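Local coordinates for tyrosine specific protein phosphatase, putative (Trypanosoma brucei, PDB 3M4U) that dephosphorylates the nucleolar protein NOPP44/46 and acts as a life cycle switch of the trypanosome, probably as a protein tyrosine phosphatase, at residues 23-28 / 265-270; 86-91 / 245-250; 201-206 / 280-285. All coordinates share one frame; numbering follows the deposited sequence.

Contact 1 (23-28 / 265-270); sequences REFVQL and AMKQKR
Lys267 starts with CG beside its backbone N and anti to its carbonyl carbon (chi1 -72°), runs extended through chi2 and chi3, and bends only at chi4 (-62°). This carries its methylene chain across to Leu28 and Phe25 on helix 14-31. The last straight part of the chain lies against the Leu28 backbone, where Lys267 CD is 3.5 Å from Leu28 O. Lys267 CE comes 4.1 Å from Leu28 CB, so the lysine meets the root of the leucine and not its methyl groups. On the Phe25 side the touch is lighter. Phe25 CE1 is 4.4 Å from Lys267 CE, and the approach to the ring is oblique. The Phe25 torsion (chi1 -165°) sets CG anti to the backbone N and brings the far end of the ring nearer the lysine than its CB.

No hydrogen bond spans the two segments. Lys267 NZ is 4.6 Å from Leu28 O, so the carbonyl meets carbon here and not nitrogen. The buried ammonium has other partners. It bonds to Gln29 OE1, one residue past Leu28, and to the backbone oxygens of Met273 and Val274. Three acceptors therefore grip one buried nitrogen and should offset the cost of burying its charge.

Lys267, on helix 258-269, thus ties helix 14-31 to the loop that leads to helix 277-290. Arg270, which ends this segment, bonds to Ala231 O and Gly232 O. Those two residues belong to the phosphate-binding loop (P-loop) characteristic of protein tyrosine phosphatases.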
loop_
_atom_site.group_PDB
_atom_site.type_symbol
_atom_site.label_atom_id
_atom_site.label_comp_id
_atom_site.label_asym_id
_atom_site.label_seq_id
_atom_site.Cartn_x
_atom_site.Cartn_y
_atom_site.Cartn_z
ATOM N N ARG A 23 8.651 -18.616 -12.662
ATOM C CA ARG A 23 8.014 -19.812 -12.117
ATOM C C ARG A 23 7.716 -19.676 -10.625
ATOM O O ARG A 23 6.780 -20.292 -10.115
ATOM C CB ARG A 23 8.766 -21.110 -12.460
ATOM C CG ARG A 23 10.115 -21.299 -11.795
ATOM C CD ARG A 23 10.805 -22.575 -12.302
ATOM N NE ARG A 23 12.231 -22.553 -11.989
ATOM C CZ ARG A 23 13.151 -22.062 -12.805
ATOM N NH1 ARG A 23 12.780 -21.585 -13.988
ATOM N NH2 ARG A 23 14.431 -22.055 -12.445
ATOM N N GLU A 24 8.490 -18.852 -9.927
ATOM C CA GLU A 24 8.147 -18.528 -8.547
ATOM C C GLU A 24 6.792 -17.825 -8.497
ATOM O O GLU A 24 5.943 -18.147 -7.661
ATOM C CB GLU A 24 9.209 -17.635 -7.906
ATOM C CG GLU A 24 10.448 -18.368 -7.416
ATOM C CD GLU A 24 11.321 -17.492 -6.542
ATOM O OE1 GLU A 24 11.194 -16.249 -6.651
ATOM O OE2 GLU A 24 12.130 -18.037 -5.751
ATOM N N PHE A 25 6.591 -16.866 -9.398
ATOM C CA PHE A 25 5.382 -16.052 -9.367
ATOM C C PHE A 25 4.140 -16.867 -9.727
ATOM O O PHE A 25 3.108 -16.760 -9.056
ATOM C CB PHE A 25 5.512 -14.819 -10.265
ATOM C CG PHE A 25 4.459 -13.786 -10.010
ATOM C CD1 PHE A 25 4.385 -13.154 -8.773
ATOM C CD2 PHE A 25 3.529 -13.458 -10.990
ATOM C CE1 PHE A 25 3.399 -12.198 -8.516
ATOM C CE2 PHE A 25 2.532 -12.506 -10.746
ATOM C CZ PHE A 25 2.465 -11.876 -9.510
ATOM N N VAL A 26 4.245 -17.678 -10.780
ATOM C CA VAL A 26 3.179 -18.610 -11.131
ATOM C C VAL A 26 2.740 -19.416 -9.904
ATOM O O VAL A 26 1.542 -19.550 -9.621
ATOM C CB VAL A 26 3.626 -19.581 -12.256
ATOM C CG1 VAL A 26 2.595 -20.685 -12.473
ATOM C CG2 VAL A 26 3.905 -18.817 -13.557
ATOM N N GLN A 27 3.714 -19.946 -9.169
ATOM C CA GLN A 27 3.409 -20.702 -7.960
ATOM C C GLN A 27 2.705 -19.823 -6.922
ATOM O O GLN A 27 1.712 -20.243 -6.304
ATOM C CB GLN A 27 4.675 -21.331 -7.371
ATOM C CG GLN A 27 4.462 -22.080 -6.044
ATOM C CD GLN A 27 5.697 -22.889 -5.591
ATOM O OE1 GLN A 27 6.115 -22.806 -4.435
ATOM N NE2 GLN A 27 6.269 -23.676 -6.504
ATOM N N LEU A 28 3.223 -18.608 -6.731
ATOM C CA LEU A 28 2.632 -17.670 -5.783
ATOM C C LEU A 28 1.191 -17.306 -6.189
ATOM O O LEU A 28 0.323 -17.119 -5.331
ATOM C CB LEU A 28 3.505 -16.416 -5.629
ATOM C CG LEU A 28 4.821 -16.533 -4.844
ATOM C CD1 LEU A 28 5.736 -15.354 -5.108
ATOM C CD2 LEU A 28 4.562 -16.682 -3.360
ATOM N N ALA A 265 3.371 -14.727 2.386
ATOM C CA ALA A 265 2.717 -14.325 3.619
ATOM C C ALA A 265 1.772 -13.171 3.341
ATOM O O ALA A 265 0.677 -13.120 3.902
ATOM C CB ALA A 265 3.741 -13.935 4.659
ATOM N N MET A 266 2.185 -12.254 2.463
ATOM C CA MET A 266 1.318 -11.134 2.092
ATOM C C MET A 266 0.051 -11.603 1.379
ATOM O O MET A 266 -1.059 -11.163 1.706
ATOM C CB MET A 266 2.059 -10.076 1.257
ATOM C CG MET A 266 2.901 -9.109 2.096
ATOM S SD MET A 266 3.553 -7.716 1.154
ATOM C CE MET A 266 4.252 -8.550 -0.282
ATOM N N LYS A 267 0.215 -12.498 0.412
ATOM C CA LYS A 267 -0.926 -13.000 -0.345
ATOM C C LYS A 267 -1.914 -13.748 0.558
ATOM O O LYS A 267 -3.118 -13.763 0.305
ATOM C CB LYS A 267 -0.450 -13.890 -1.483
ATOM C CG LYS A 267 0.199 -13.112 -2.607
ATOM C CD LYS A 267 0.647 -14.012 -3.733
ATOM C CE LYS A 267 0.945 -13.223 -5.000
ATOM N NZ LYS A 267 -0.257 -12.524 -5.507
ATOM N N GLN A 268 -1.391 -14.342 1.625
ATOM C CA GLN A 268 -2.206 -15.055 2.598
ATOM C C GLN A 268 -3.062 -14.081 3.422
ATOM O O GLN A 268 -4.171 -14.419 3.854
ATOM C CB GLN A 268 -1.300 -15.876 3.524
ATOM C CG GLN A 268 -2.011 -16.999 4.258
ATOM C CD GLN A 268 -2.523 -16.585 5.627
ATOM O OE1 GLN A 268 -1.994 -15.659 6.245
ATOM N NE2 GLN A 268 -3.554 -17.279 6.114
ATOM N N LYS A 269 -2.543 -12.875 3.637
ATOM C CA LYS A 269 -3.218 -11.899 4.486
ATOM C C LYS A 269 -4.216 -11.022 3.726
ATOM O O LYS A 269 -5.190 -10.520 4.297
ATOM C CB LYS A 269 -2.189 -11.031 5.197
ATOM C CG LYS A 269 -1.211 -11.813 6.033
ATOM C CD LYS A 269 -0.221 -10.876 6.682
ATOM C CE LYS A 269 0.778 -11.628 7.538
ATOM N NZ LYS A 269 0.155 -12.101 8.807
ATOM N N ARG A 270 -3.961 -10.841 2.438
ATOM C CA ARG A 270 -4.817 -10.036 1.589
ATOM C C ARG A 270 -4.678 -10.562 0.162
ATOM O O ARG A 270 -3.657 -10.347 -0.497
ATOM C CB ARG A 270 -4.457 -8.537 1.693
ATOM C CG ARG A 270 -5.344 -7.621 0.842
ATOM C CD ARG A 270 -5.142 -6.112 1.136
ATOM N NE ARG A 270 -5.764 -5.275 0.099
ATOM C CZ ARG A 270 -7.061 -4.964 0.042
ATOM N NH1 ARG A 270 -7.910 -5.407 0.975
ATOM N NH2 ARG A 270 -7.519 -4.205 -0.951
#

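Contact 2 (86-91 / 245-250); sequences LDLPHT and ALLHIE
Leu247 points from helix 234-250 into the loop 86-91 and meets Leu88 and Pro89 with every carbon from CB outward. Leu247 CB touches Leu88 CD2 at 4.0 Å. Leu247 CG sits between two partners, with Leu88 CD2 at 3.5 Å and Pro89 CD at 4.0 Å. The chain then forks. Leu247 CD1 goes to Leu88 CD2, and the 3.3 Å between them is short for two methyl groups, so the exact fit there is doubtful. Leu247 CD2 goes to the proline, 3.9 Å from Pro89 CD. CG lies anti to the backbone N (chi1 -173°), and from that position the two branches serve one loop residue each.

The approaches differ. The two leucines lie alongside and run antiparallel, so a single leucine methyl, Leu88 CD2, runs along three carbons of its partner. The proline and Leu247 instead meet end on. The same Leu88 CD2 also lies at the edge of the His248 ring, 4.2 Å from His248 CE1. The ring is anchored by ND1, which bonds to Ala244 O one turn back in the helix. No hydrogen bond crosses between the segments, and the leucine-leucine and proline-leucine contacts are apolar.

The loop joins the antiparallel strands 81-84 and 92-95, near the edge of the main sheet. Leu88 and Pro89 also rest on Tyr243, one turn before Leu247. Leu86 packs on Ala244 and on Ala265 and Lys269 of helix 258-269. Ala245 and Ile249 face helix 277-290, so helix 234-250 lies between that helix and the strand-connecting loop.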
loop_
_atom_site.group_PDB
_atom_site.type_symbol
_atom_site.label_atom_id
_atom_site.label_comp_id
_atom_site.label_asym_id
_atom_site.label_seq_id
_atom_site.Cartn_x
_atom_site.Cartn_y
_atom_site.Cartn_z
ATOM N N LEU A 86 4.020 -8.585 9.651
ATOM C CA LEU A 86 5.048 -9.555 9.268
ATOM C C LEU A 86 6.177 -9.527 10.298
ATOM O O LEU A 86 7.357 -9.709 9.977
ATOM C CB LEU A 86 5.576 -9.254 7.859
ATOM C CG LEU A 86 4.578 -9.136 6.692
ATOM C CD1 LEU A 86 5.182 -8.351 5.525
ATOM C CD2 LEU A 86 4.061 -10.481 6.214
ATOM N N ASP A 87 5.783 -9.295 11.546
ATOM C CA ASP A 87 6.702 -9.154 12.663
ATOM C C ASP A 87 7.899 -8.266 12.355
ATOM O O ASP A 87 9.047 -8.696 12.466
ATOM C CB ASP A 87 7.179 -10.512 13.188
ATOM C CG ASP A 87 7.839 -10.395 14.567
ATOM O OD1 ASP A 87 7.402 -9.526 15.372
ATOM O OD2 ASP A 87 8.793 -11.162 14.841
ATOM N N LEU A 88 7.627 -7.020 11.991
ATOM C CA LEU A 88 8.689 -6.037 11.799
ATOM C C LEU A 88 8.459 -4.855 12.733
ATOM O O LEU A 88 7.448 -4.804 13.425
ATOM C CB LEU A 88 8.704 -5.563 10.349
ATOM C CG LEU A 88 8.520 -6.642 9.283
ATOM C CD1 LEU A 88 7.634 -6.096 8.173
ATOM C CD2 LEU A 88 9.852 -7.147 8.717
ATOM N N PRO A 89 9.401 -3.900 12.763
ATOM C CA PRO A 89 9.177 -2.684 13.547
ATOM C C PRO A 89 7.807 -2.088 13.246
ATOM O O PRO A 89 7.131 -1.600 14.153
ATOM C CB PRO A 89 10.285 -1.743 13.054
ATOM C CG PRO A 89 11.389 -2.650 12.649
ATOM C CD PRO A 89 10.743 -3.925 12.147
ATOM N N HIS A 90 7.399 -2.137 11.983
ATOM C CA HIS A 90 6.103 -1.601 11.574
ATOM C C HIS A 90 5.115 -2.682 11.145
ATOM O O HIS A 90 5.498 -3.722 10.586
ATOM C CB HIS A 90 6.280 -0.617 10.424
ATOM C CG HIS A 90 7.172 0.535 10.753
ATOM N ND1 HIS A 90 6.839 1.491 11.683
ATOM C CD2 HIS A 90 8.382 0.900 10.260
ATOM C CE1 HIS A 90 7.803 2.391 11.761
ATOM N NE2 HIS A 90 8.748 2.051 10.904
ATOM N N THR A 91 3.838 -2.422 11.410
ATOM C CA THR A 91 2.754 -3.192 10.803
ATOM C C THR A 91 2.048 -2.269 9.799
ATOM O O THR A 91 2.193 -1.049 9.869
ATOM C CB THR A 91 1.759 -3.768 11.860
ATOM O OG1 THR A 91 1.050 -2.702 12.511
ATOM C CG2 THR A 91 2.508 -4.565 12.913
ATOM N N ALA A 245 11.751 -7.077 2.969
ATOM C CA ALA A 245 12.984 -7.735 2.560
ATOM C C ALA A 245 14.218 -6.922 2.947
ATOM O O ALA A 245 15.219 -7.487 3.360
ATOM C CB ALA A 245 12.965 -8.043 1.083
ATOM N N LEU A 246 14.145 -5.600 2.829
ATOM C CA LEU A 246 15.260 -4.753 3.254
ATOM C C LEU A 246 15.524 -4.959 4.732
ATOM O O LEU A 246 16.670 -5.038 5.178
ATOM C CB LEU A 246 14.948 -3.278 3.032
ATOM C CG LEU A 246 15.042 -2.767 1.602
ATOM C CD1 LEU A 246 15.163 -1.240 1.615
ATOM C CD2 LEU A 246 16.240 -3.393 0.924
ATOM N N LEU A 247 14.439 -5.033 5.490
ATOM C CA LEU A 247 14.519 -5.227 6.919
ATOM C C LEU A 247 15.287 -6.520 7.210
ATOM O O LEU A 247 16.233 -6.512 7.990
ATOM C CB LEU A 247 13.101 -5.252 7.492
ATOM C CG LEU A 247 12.853 -5.278 8.996
ATOM C CD1 LEU A 247 13.049 -6.696 9.521
ATOM C CD2 LEU A 247 13.739 -4.274 9.727
ATOM N N HIS A 248 14.899 -7.616 6.562
ATOM C CA HIS A 248 15.635 -8.888 6.645
ATOM C C HIS A 248 17.125 -8.765 6.291
ATOM O O HIS A 248 17.962 -9.475 6.843
ATOM C CB HIS A 248 15.009 -9.947 5.734
ATOM C CG HIS A 248 13.742 -10.534 6.265
ATOM N ND1 HIS A 248 12.688 -9.761 6.705
ATOM C CD2 HIS A 248 13.342 -11.822 6.403
ATOM C CE1 HIS A 248 11.701 -10.544 7.102
ATOM N NE2 HIS A 248 12.074 -11.802 6.926
ATOM N N ILE A 249 17.449 -7.887 5.354
ATOM C CA ILE A 249 18.839 -7.630 5.017
ATOM C C ILE A 249 19.580 -6.925 6.161
ATOM O O ILE A 249 20.664 -7.346 6.564
ATOM C CB ILE A 249 18.959 -6.797 3.744
ATOM C CG1 ILE A 249 18.318 -7.535 2.576
ATOM C CG2 ILE A 249 20.419 -6.511 3.442
ATOM C CD1 ILE A 249 18.480 -6.810 1.274
ATOM N N GLU A 250 18.987 -5.856 6.684
ATOM C CA GLU A 250 19.576 -5.111 7.800
ATOM C C GLU A 250 19.750 -5.968 9.055
ATOM O O GLU A 250 20.673 -5.748 9.832
ATOM C CB GLU A 250 18.748 -3.864 8.106
ATOM C CG GLU A 250 18.897 -2.774 7.043
ATOM C CD GLU A 250 17.769 -1.741 7.060
ATOM O OE1 GLU A 250 16.962 -1.730 8.025
ATOM O OE2 GLU A 250 17.686 -0.945 6.093
#

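Contact 3 (201-206 / 280-285); sequences GVPESA and YAVIYM
Val202 and Val282 cross at a slant, and one methyl of each does the touching. Val202 CG1 is 3.4 Å from Val282 CG2, which is short for two methyl groups, and the exact value is uncertain. Val282 CG2 also lies 4.0 Å from Val202 CB, over the branch point. In Val282 this methyl stands beside the backbone N, anti to the carbonyl carbon, while CG1 is anti to the N (chi1 161°). In Val202 the touching methyl, CG1, is the one anti to the carbonyl carbon.

Pro203 meets the same methyl end on, through CD, with Pro203 CD at 4.0 Å from Val282 CG2. One methyl of the helix is therefore shared by two consecutive loop residues. Phe209 of helix 206-217 touches both Pro203 and Val282 and closes the cluster.

Segment 201-206 is the later part of the Trp-Pro-Asp (WPD) loop, which begins at Trp197. In relatives this loop closes over the active site, and it probably does so here. Pro203 also packs on Trp197, and Gly201 O accepts a bond from Trp197 NE1.

No hydrogen bond joins the two segments. The contact depends on apolar packing at partly exposed residues, where the loop lies against helix 277-290. The bond from Gln279 NE2 to Gly201 O is a polar tie of the loop to that helix, just before the segment.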
loop_
_atom_site.group_PDB
_atom_site.type_symbol
_atom_site.label_atom_id
_atom_site.label_comp_id
_atom_site.label_asym_id
_atom_site.label_seq_id
_atom_site.Cartn_x
_atom_site.Cartn_y
_atom_site.Cartn_z
ATOM N N GLY A 201 1.838 -1.531 -12.902
ATOM C CA GLY A 201 3.200 -1.283 -13.357
ATOM C C GLY A 201 4.247 -1.177 -12.257
ATOM O O GLY A 201 4.033 -1.642 -11.125
ATOM N N VAL A 202 5.383 -0.565 -12.601
ATOM C CA VAL A 202 6.536 -0.463 -11.707
ATOM C C VAL A 202 6.941 1.004 -11.515
ATOM O O VAL A 202 6.669 1.847 -12.381
ATOM C CB VAL A 202 7.753 -1.235 -12.281
ATOM C CG1 VAL A 202 7.578 -2.742 -12.132
ATOM C CG2 VAL A 202 7.964 -0.863 -13.746
ATOM N N PRO A 203 7.602 1.312 -10.384
ATOM C CA PRO A 203 8.056 2.672 -10.097
ATOM C C PRO A 203 8.887 3.228 -11.242
ATOM O O PRO A 203 9.683 2.488 -11.834
ATOM C CB PRO A 203 8.919 2.489 -8.845
ATOM C CG PRO A 203 8.346 1.296 -8.172
ATOM C CD PRO A 203 7.971 0.377 -9.304
ATOM N N GLU A 204 8.687 4.512 -11.540
ATOM C CA GLU A 204 9.349 5.184 -12.656
ATOM C C GLU A 204 10.749 5.704 -12.317
ATOM O O GLU A 204 11.426 6.281 -13.173
ATOM C CB GLU A 204 8.469 6.315 -13.204
ATOM C CG GLU A 204 7.325 5.804 -14.074
ATOM C CD GLU A 204 6.256 6.857 -14.383
ATOM O OE1 GLU A 204 5.267 6.506 -15.077
ATOM O OE2 GLU A 204 6.407 8.029 -13.957
ATOM N N SER A 205 11.178 5.502 -11.073
ATOM C CA SER A 205 12.530 5.869 -10.647
ATOM C C SER A 205 12.885 5.164 -9.343
ATOM O O SER A 205 12.094 5.161 -8.376
ATOM C CB SER A 205 12.666 7.386 -10.486
ATOM O OG SER A 205 12.655 7.792 -9.125
ATOM N N ALA A 206 14.076 4.574 -9.313
ATOM C CA ALA A 206 14.546 3.884 -8.120
ATOM C C ALA A 206 14.600 4.807 -6.900
ATOM O O ALA A 206 14.348 4.364 -5.758
ATOM C CB ALA A 206 15.905 3.264 -8.365
ATOM N N TYR A 280 6.781 -8.172 -8.765
ATOM C CA TYR A 280 7.511 -9.166 -7.997
ATOM C C TYR A 280 8.988 -8.926 -8.190
ATOM O O TYR A 280 9.760 -8.956 -7.236
ATOM C CB TYR A 280 7.144 -10.574 -8.484
ATOM C CG TYR A 280 7.694 -11.720 -7.645
ATOM C CD1 TYR A 280 7.493 -11.756 -6.265
ATOM C CD2 TYR A 280 8.393 -12.782 -8.235
ATOM C CE1 TYR A 280 7.978 -12.792 -5.494
ATOM C CE2 TYR A 280 8.881 -13.835 -7.464
ATOM C CZ TYR A 280 8.670 -13.830 -6.092
ATOM O OH TYR A 280 9.140 -14.854 -5.301
ATOM N N ALA A 281 9.372 -8.668 -9.434
ATOM C CA ALA A 281 10.766 -8.411 -9.782
ATOM C C ALA A 281 11.351 -7.206 -9.037
ATOM O O ALA A 281 12.493 -7.246 -8.569
ATOM C CB ALA A 281 10.901 -8.225 -11.275
ATOM N N VAL A 282 10.569 -6.135 -8.935
ATOM C CA VAL A 282 10.996 -4.946 -8.201
ATOM C C VAL A 282 11.507 -5.301 -6.798
ATOM O O VAL A 282 12.564 -4.828 -6.367
ATOM C CB VAL A 282 9.847 -3.906 -8.133
ATOM C CG1 VAL A 282 10.065 -2.881 -7.019
ATOM C CG2 VAL A 282 9.691 -3.228 -9.473
ATOM N N ILE A 283 10.769 -6.159 -6.097
ATOM C CA ILE A 283 11.170 -6.574 -4.749
ATOM C C ILE A 283 12.538 -7.266 -4.751
ATOM O O ILE A 283 13.388 -6.972 -3.902
ATOM C CB ILE A 283 10.103 -7.481 -4.081
ATOM C CG1 ILE A 283 8.727 -6.825 -4.179
ATOM C CG2 ILE A 283 10.429 -7.725 -2.615
ATOM C CD1 ILE A 283 7.621 -7.702 -3.676
ATOM N N TYR A 284 12.750 -8.173 -5.703
ATOM C CA TYR A 284 14.044 -8.848 -5.828
ATOM C C TYR A 284 15.130 -7.851 -6.142
ATOM O O TYR A 284 16.234 -7.938 -5.620
ATOM C CB TYR A 284 14.020 -9.908 -6.933
ATOM C CG TYR A 284 13.742 -11.306 -6.452
ATOM C CD1 TYR A 284 14.647 -11.972 -5.631
ATOM C CD2 TYR A 284 12.568 -11.964 -6.811
ATOM C CE1 TYR A 284 14.388 -13.270 -5.172
ATOM C CE2 TYR A 284 12.306 -13.257 -6.371
ATOM C CZ TYR A 284 13.227 -13.908 -5.560
ATOM O OH TYR A 284 12.972 -15.190 -5.120
ATOM N N MET A 285 14.802 -6.892 -6.998
ATOM C CA MET A 285 15.778 -5.931 -7.454
ATOM C C MET A 285 16.141 -4.959 -6.350
ATOM O O MET A 285 17.200 -4.347 -6.386
ATOM C CB MET A 285 15.247 -5.167 -8.652
ATOM C CG MET A 285 15.133 -5.968 -9.929
ATOM S SD MET A 285 14.487 -4.872 -11.217
ATOM C CE MET A 285 14.286 -6.020 -12.583
#

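In the fold
Contact 1 is the buried one, contact 2 is partly buried and contact 3 lies at the surface. Their chemistry follows. Contact 1 buries a charged lysine whose nitrogen is satisfied by residues next to the segments, whereas contacts 2 and 3 are mainly apolar. Contacts 1 and 2 meet through Leu86. Contacts 1 and 3 meet where Glu24 OE1 probably bonds Tyr280 OH and Tyr284 OH, and where Phe25 and Leu28 pack on Tyr280. Contacts 2 and 3 do not touch. The helices of contacts 2, 1 and 3, 234-250, 258-269 and 277-290, follow one another in the chain. In these contacts each is paired with a different element, though helix 14-31 also packs on helix 277-290.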